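Local atomic coordinates of Phospholipase/Carboxylesterase (Dyadobacter fermentans, PDB entry 4H0C), a protein that probably hydrolyses carboxylic esters, as an alpha/beta-hydrolase of the phospholipase/carboxylesterase family, possibly including palmitoyl thioesters on proteins. Residues A122-G133 and G147-T158. Sequence-based numbering, arbitrary orientation.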
ATOM      1  N   ALA A 122      -6.358   0.169 -11.037  1.00 12.97           N
ATOM      2  CA  ALA A 122      -7.499   0.738 -10.295  1.00 11.84           C
ATOM      3  C   ALA A 122      -8.774   0.003 -10.653  1.00 14.05           C
ATOM      4  O   ALA A 122      -9.037  -0.245 -11.814  1.00 16.67           O
ATOM      5  CB  ALA A 122      -7.637   2.234 -10.541  1.00 12.41           C
ATOM      6  N   ARG A 123      -9.501  -0.397  -9.628  1.00 13.70           N
ATOM      7  CA  ARG A 123     -10.819  -0.986  -9.762  1.00 16.06           C
ATOM      8  C   ARG A 123     -11.492  -0.828  -8.425  1.00 13.39           C
ATOM      9  O   ARG A 123     -10.941  -0.198  -7.551  1.00 13.70           O
ATOM     10  CB  ARG A 123     -10.761  -2.449 -10.189  1.00 19.90           C
ATOM     11  CG  ARG A 123      -9.739  -3.286  -9.467  1.00 20.18           C
ATOM     12  CD  ARG A 123      -9.720  -4.628 -10.161  1.00 31.03           C
ATOM     13  NE  ARG A 123      -8.681  -5.533  -9.729  1.00 35.48           N
ATOM     14  CZ  ARG A 123      -8.810  -6.860  -9.782  1.00 33.90           C
ATOM     15  NH1 ARG A 123      -9.953  -7.405 -10.212  1.00 31.87           N
ATOM     16  NH2 ARG A 123      -7.809  -7.635  -9.386  1.00 31.61           N
ATOM     17  N   LYS A 124     -12.680  -1.398  -8.258  1.00 12.81           N
ATOM     18  CA  LYS A 124     -13.363  -1.277  -6.973  1.00 13.73           C
ATOM     19  C   LYS A 124     -12.682  -2.222  -5.996  1.00 12.46           C
ATOM     20  O   LYS A 124     -12.688  -3.441  -6.197  1.00 16.08           O
ATOM     21  CB  LYS A 124     -14.858  -1.597  -7.082  1.00 14.25           C
ATOM     22  CG  LYS A 124     -15.629  -1.307  -5.800  1.00 17.76           C
ATOM     23  CD  LYS A 124     -17.114  -1.548  -6.018  1.00 22.54           C
ATOM     24  CE  LYS A 124     -17.931  -1.042  -4.843  1.00 28.87           C
ATOM     25  NZ  LYS A 124     -19.298  -1.623  -4.803  1.00 45.39           N
ATOM     26  N   TYR A 125     -12.039  -1.651  -4.983  1.00 13.45           N
ATOM     27  CA  TYR A 125     -11.434  -2.444  -3.926  1.00 11.02           C
ATOM     28  C   TYR A 125     -12.210  -2.213  -2.638  1.00 11.37           C
ATOM     29  O   TYR A 125     -13.020  -1.276  -2.558  1.00 14.89           O
ATOM     30  CB  TYR A 125      -9.974  -2.018  -3.731  1.00 11.26           C
ATOM     31  CG  TYR A 125      -9.029  -2.422  -4.862  1.00 12.37           C
ATOM     32  CD1 TYR A 125      -8.802  -3.782  -5.177  1.00 14.35           C
ATOM     33  CD2 TYR A 125      -8.357  -1.450  -5.609  1.00 13.87           C
ATOM     34  CE1 TYR A 125      -7.914  -4.140  -6.190  1.00 15.01           C
ATOM     35  CE2 TYR A 125      -7.491  -1.798  -6.635  1.00 13.78           C
ATOM     36  CZ  TYR A 125      -7.261  -3.129  -6.912  1.00 15.76           C
ATOM     37  OH  TYR A 125      -6.392  -3.433  -7.923  1.00 18.09           O
ATOM     38  N   GLY A 126     -11.947  -3.024  -1.614  1.00 11.72           N
ATOM     39  CA  GLY A 126     -12.568  -2.811  -0.310  1.00 12.08           C
ATOM     40  C   GLY A 126     -12.160  -1.490   0.321  1.00 12.95           C
ATOM     41  O   GLY A 126     -12.993  -0.759   0.856  1.00 15.21           O
ATOM     42  N   GLY A 127     -10.880  -1.166   0.233  1.00 13.14           N
ATOM     43  CA  GLY A 127     -10.342   0.058   0.817  1.00 12.34           C
ATOM     44  C   GLY A 127      -8.832   0.031   0.720  1.00 12.85           C
ATOM     45  O   GLY A 127      -8.232  -1.047   0.583  1.00 14.49           O
ATOM     46  N   ILE A 128      -8.211   1.206   0.756  1.00 12.07           N
ATOM     47  CA  ILE A 128      -6.767   1.320   0.600  1.00 11.02           C
ATOM     48  C   ILE A 128      -6.237   2.248   1.679  1.00 10.58           C
ATOM     49  O   ILE A 128      -6.726   3.360   1.837  1.00 12.28           O
ATOM     50  CB  ILE A 128      -6.412   1.862  -0.813  1.00 10.41           C
ATOM     51  CG1 ILE A 128      -6.895   0.869  -1.889  1.00 11.92           C
ATOM     52  CG2 ILE A 128      -4.912   2.091  -0.925  1.00 11.32           C
ATOM     53  CD1 ILE A 128      -6.955   1.433  -3.312  1.00 12.06           C
ATOM     54  N   ILE A 129      -5.259   1.771   2.446  1.00 11.46           N
ATOM     55  CA  ILE A 129      -4.687   2.548   3.548  1.00 10.85           C
ATOM     56  C   ILE A 129      -3.203   2.771   3.292  1.00 11.22           C
ATOM     57  O   ILE A 129      -2.407   1.816   3.259  1.00 13.93           O
ATOM     58  CB  ILE A 129      -4.880   1.792   4.872  1.00 12.13           C
ATOM     59  CG1 ILE A 129      -6.367   1.502   5.127  1.00 14.01           C
ATOM     60  CG2 ILE A 129      -4.263   2.590   6.005  1.00 15.27           C
ATOM     61  CD1 ILE A 129      -6.567   0.280   6.009  1.00 16.58           C
ATOM     62  N   ALA A 130      -2.824   4.028   3.075  1.00 10.93           N
ATOM     63  CA  ALA A 130      -1.441   4.384   2.777  1.00 11.75           C
ATOM     64  C   ALA A 130      -0.887   5.288   3.862  1.00 12.67           C
ATOM     65  O   ALA A 130      -1.001   6.531   3.795  1.00 14.08           O
ATOM     66  CB  ALA A 130      -1.342   5.044   1.407  1.00 13.01           C
ATOM     67  N   PHE A 131      -0.321   4.666   4.901  1.00 15.51           N
ATOM     68  CA  PHE A 131       0.293   5.421   6.004  1.00 14.69           C
ATOM     69  C   PHE A 131       1.640   5.960   5.547  1.00 15.87           C
ATOM     70  O   PHE A 131       2.602   5.202   5.408  1.00 16.79           O
ATOM     71  CB  PHE A 131       0.530   4.544   7.247  1.00 15.94           C
ATOM     72  CG  PHE A 131      -0.723   4.014   7.903  1.00 17.35           C
ATOM     73  CD1 PHE A 131      -1.687   4.873   8.433  1.00 19.33           C
ATOM     74  CD2 PHE A 131      -0.907   2.627   8.049  1.00 18.40           C
ATOM     75  CE1 PHE A 131      -2.816   4.363   9.071  1.00 17.93           C
ATOM     76  CE2 PHE A 131      -2.021   2.117   8.692  1.00 19.10           C
ATOM     77  CZ  PHE A 131      -2.992   2.987   9.201  1.00 18.87           C
ATOM     78  N   THR A 132       1.707   7.277   5.353  1.00 14.95           N
ATOM     79  CA  THR A 132       2.945   7.986   4.964  1.00 17.27           C
ATOM     80  C   THR A 132       3.561   7.462   3.667  1.00 15.38           C
ATOM     81  O   THR A 132       4.655   6.859   3.651  1.00 17.41           O
ATOM     82  CB  THR A 132       3.966   8.020   6.102  1.00 17.85           C
ATOM     83  OG1 THR A 132       3.288   8.418   7.306  1.00 22.22           O
ATOM     84  CG2 THR A 132       5.120   9.052   5.802  1.00 20.65           C
ATOM     85  N   GLY A 133       2.853   7.686   2.573  1.00 14.76           N
ATOM     86  CA  GLY A 133       3.352   7.284   1.275  1.00 15.92           C
ATOM     87  C   GLY A 133       2.782   8.134   0.156  1.00 15.26           C
ATOM     88  O   GLY A 133       1.836   8.909   0.350  1.00 14.75           O
ATOM     89  N   GLY A 147      -7.595   2.461 -14.994  1.00 13.63           N
ATOM     90  CA  GLY A 147      -8.704   1.893 -14.262  1.00 11.59           C
ATOM     91  C   GLY A 147      -9.608   2.957 -13.668  1.00 12.42           C
ATOM     92  O   GLY A 147      -9.476   4.150 -13.967  1.00 14.77           O
ATOM     93  N   ASP A 148     -10.570   2.520 -12.856  1.00 14.95           N
ATOM     94  CA  ASP A 148     -11.443   3.455 -12.132  1.00 15.42           C
ATOM     95  C   ASP A 148     -11.690   2.878 -10.751  1.00 14.09           C
ATOM     96  O   ASP A 148     -12.014   1.699 -10.630  1.00 14.66           O
ATOM     97  CB  ASP A 148     -12.775   3.658 -12.874  1.00 16.32           C
ATOM     98  CG  ASP A 148     -13.584   4.830 -12.299  1.00 17.69           C
ATOM     99  OD1 ASP A 148     -14.269   4.661 -11.258  1.00 15.75           O
ATOM    100  OD2 ASP A 148     -13.536   5.931 -12.889  1.00 21.16           O
ATOM    101  N   PHE A 149     -11.495   3.672  -9.706  1.00 11.72           N
ATOM    102  CA  PHE A 149     -11.654   3.136  -8.360  1.00 11.72           C
ATOM    103  C   PHE A 149     -13.116   2.870  -7.922  1.00 11.88           C
ATOM    104  O   PHE A 149     -13.350   2.206  -6.904  1.00 12.53           O
ATOM    105  CB  PHE A 149     -10.936   4.021  -7.343  1.00 13.16           C
ATOM    106  CG  PHE A 149      -9.448   3.840  -7.332  1.00 13.15           C
ATOM    107  CD1 PHE A 149      -8.872   2.687  -6.801  1.00 13.04           C
ATOM    108  CD2 PHE A 149      -8.617   4.843  -7.812  1.00 13.37           C
ATOM    109  CE1 PHE A 149      -7.488   2.546  -6.746  1.00 13.73           C
ATOM    110  CE2 PHE A 149      -7.231   4.712  -7.775  1.00 12.65           C
ATOM    111  CZ  PHE A 149      -6.660   3.566  -7.240  1.00 13.79           C
ATOM    112  N   LYS A 150     -14.078   3.378  -8.687  0.50 11.97           N
ATOM    113  CA  LYS A 150     -15.494   3.167  -8.388  0.50 12.62           C
ATOM    114  C   LYS A 150     -15.789   3.535  -6.929  0.50 12.55           C
ATOM    115  O   LYS A 150     -16.515   2.825  -6.235  0.50 14.44           O
ATOM    116  CB  LYS A 150     -15.898   1.710  -8.675  0.50 12.62           C
ATOM    117  CG  LYS A 150     -15.578   1.215 -10.087  0.50 14.80           C
ATOM    118  CD  LYS A 150     -16.612   1.697 -11.096  0.50 15.77           C
ATOM    119  CE  LYS A 150     -16.770   0.717 -12.268  0.50 17.06           C
ATOM    120  NZ  LYS A 150     -15.589   0.654 -13.170  0.50 15.41           N
ATOM    121  N   GLN A 151     -15.194   4.635  -6.466  1.00 12.35           N
ATOM    122  CA  GLN A 151     -15.471   5.192  -5.137  1.00 12.52           C
ATOM    123  C   GLN A 151     -14.778   4.423  -4.006  1.00 12.76           C
ATOM    124  O   GLN A 151     -15.114   4.637  -2.833  1.00 13.72           O
ATOM    125  CB  GLN A 151     -16.997   5.343  -4.861  1.00 12.80           C
ATOM    126  CG  GLN A 151     -17.713   6.046  -5.998  1.00 12.61           C
ATOM    127  CD  GLN A 151     -19.161   6.344  -5.728  1.00 11.74           C
ATOM    128  OE1 GLN A 151     -19.704   6.052  -4.646  1.00 17.01           O
ATOM    129  NE2 GLN A 151     -19.797   6.969  -6.701  1.00 15.93           N
ATOM    130  N   THR A 152     -13.788   3.581  -4.333  1.00 12.48           N
ATOM    131  CA  THR A 152     -12.963   2.919  -3.285  1.00 12.30           C
ATOM    132  C   THR A 152     -12.496   3.940  -2.239  1.00 12.21           C
ATOM    133  O   THR A 152     -11.859   4.948  -2.595  1.00 14.04           O
ATOM    134  CB  THR A 152     -11.682   2.264  -3.865  1.00 12.48           C
ATOM    135  OG1 THR A 152     -12.020   1.232  -4.788  1.00 15.17           O
ATOM    136  CG2 THR A 152     -10.822   1.673  -2.753  1.00 13.36           C
ATOM    137  N   PRO A 153     -12.768   3.668  -0.950  1.00 11.89           N
ATOM    138  CA  PRO A 153     -12.268   4.573   0.085  1.00 12.34           C
ATOM    139  C   PRO A 153     -10.750   4.433   0.205  1.00 12.45           C
ATOM    140  O   PRO A 153     -10.248   3.316   0.275  1.00 13.97           O
ATOM    141  CB  PRO A 153     -12.974   4.094   1.370  1.00 13.02           C
ATOM    142  CG  PRO A 153     -14.112   3.227   0.903  1.00 14.97           C
ATOM    143  CD  PRO A 153     -13.746   2.686  -0.444  1.00 12.79           C
ATOM    144  N   VAL A 154     -10.038   5.564   0.226  1.00 12.42           N
ATOM    145  CA  VAL A 154      -8.584   5.593   0.333  1.00 14.46           C
ATOM    146  C   VAL A 154      -8.209   6.560   1.443  1.00 14.18           C
ATOM    147  O   VAL A 154      -8.727   7.674   1.496  1.00 16.61           O
ATOM    148  CB  VAL A 154      -7.904   6.066  -0.985  1.00 12.96           C
ATOM    149  CG1 VAL A 154      -6.387   6.132  -0.844  1.00 14.58           C
ATOM    150  CG2 VAL A 154      -8.290   5.173  -2.160  1.00 15.46           C
ATOM    151  N   PHE A 155      -7.336   6.117   2.345  1.00 14.55           N
ATOM    152  CA  PHE A 155      -6.749   6.986   3.370  1.00 14.23           C
ATOM    153  C   PHE A 155      -5.281   7.176   3.054  1.00 12.73           C
ATOM    154  O   PHE A 155      -4.551   6.213   2.881  1.00 16.00           O
ATOM    155  CB  PHE A 155      -6.899   6.380   4.760  1.00 16.19           C
ATOM    156  CG  PHE A 155      -6.248   7.198   5.848  1.00 17.11           C
ATOM    157  CD1 PHE A 155      -6.903   8.323   6.378  1.00 18.42           C
ATOM    158  CD2 PHE A 155      -4.966   6.889   6.318  1.00 16.89           C
ATOM    159  CE1 PHE A 155      -6.302   9.101   7.376  1.00 22.05           C
ATOM    160  CE2 PHE A 155      -4.371   7.659   7.324  1.00 20.26           C
ATOM    161  CZ  PHE A 155      -5.037   8.766   7.846  1.00 19.70           C
ATOM    162  N   ILE A 156      -4.859   8.427   2.948  1.00 13.99           N
ATOM    163  CA  ILE A 156      -3.463   8.745   2.691  1.00 13.28           C
ATOM    164  C   ILE A 156      -3.011   9.794   3.699  1.00 15.81           C
ATOM    165  O   ILE A 156      -3.657  10.820   3.890  1.00 18.21           O
ATOM    166  CB  ILE A 156      -3.209   9.169   1.212  1.00 14.80           C
ATOM    167  CG1 ILE A 156      -1.717   9.401   0.930  1.00 14.36           C
ATOM    168  CG2 ILE A 156      -4.046  10.380   0.823  1.00 17.99           C
ATOM    169  CD1 ILE A 156      -1.400   9.621  -0.550  1.00 14.98           C
ATOM    170  N   SER A 157      -1.907   9.509   4.370  1.00 16.19           N
ATOM    171  CA  SER A 157      -1.382  10.450   5.355  1.00 17.87           C
ATOM    172  C   SER A 157       0.097  10.681   5.176  1.00 16.29           C
ATOM    173  O   SER A 157       0.784   9.922   4.505  1.00 17.90           O
ATOM    174  CB  SER A 157      -1.618   9.909   6.751  1.00 20.04           C
ATOM    175  OG  SER A 157      -0.939   8.682   6.895  1.00 17.87           O
ATOM    176  N   THR A 158       0.567  11.764   5.774  1.00 17.26           N
ATOM    177  CA  THR A 158       1.985  11.999   5.978  1.00 20.29           C
ATOM    178  C   THR A 158       2.164  13.003   7.110  1.00 19.93           C
ATOM    179  O   THR A 158       1.187  13.598   7.609  1.00 20.35           O
ATOM    180  CB  THR A 158       2.719  12.450   4.684  1.00 22.26           C
ATOM    181  OG1 THR A 158       4.144  12.395   4.895  1.00 25.44           O
ATOM    182  CG2 THR A 158       2.289  13.861   4.239  1.00 23.99           C
TER
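T152 OG1 ties Y125 to the turn that precedes strand 153-160: it accepts Y125 N at 2.9 Å, with an N-H...O angle of 174°, and gives its own proton to F149 O on a lone pair of that carbonyl. F149 O also receives T152 N, which closes the type I' turn F149-T152. With OG1 beside its own backbone N (chi1 -63°), the other branch, CG2, faces Y125 CB and I128 CD1; threonine suits the place by offering both hydroxyl and methyl. A valine here would probably leave Y125 N without its acceptor and F149 O without one of its two donors.

Beside it lies the F149 ring. A122 CB sits squarely over one face, 3.6 Å from the centroid, a CH-pi contact for which a small methyl is well shaped. I128, long enough to reach the ring, brings CD1 to 3.6 Å from F149 CE1, the side chains crossing at about a right angle, while Y125 CD2 comes to the ring's edge.

Beyond the turn, strands 127-131 and 153-160 are parallel neighbours in the alpha/beta-hydrolase sheet, the axes of their touching parts 2° from parallel. I128 N donates to P153 O, F155 N to I128 O, A130 N to F155 O and S157 N to A130 O. I128, A130, V154 and I156 lie on the face packed by helix 109-120, with helix 167-179 also against I156; I129, F131 and F155 meet helix 198-206. There F131 CD1 comes to the edge of the F155 ring, 4.0 Å from CE2, the side chains crossing at about a right angle.

The chemistry is thus divided: backbone bonds and apolar side chains hold the strands, and one hydroxyl, T152 OG1, ties turn to neighbouring loop. The far end is polar: S157 OG bonds E200 and, weakly, T132 N, while T132 OG1 bonds R192 and T132 touches H194, probably the triad histidine.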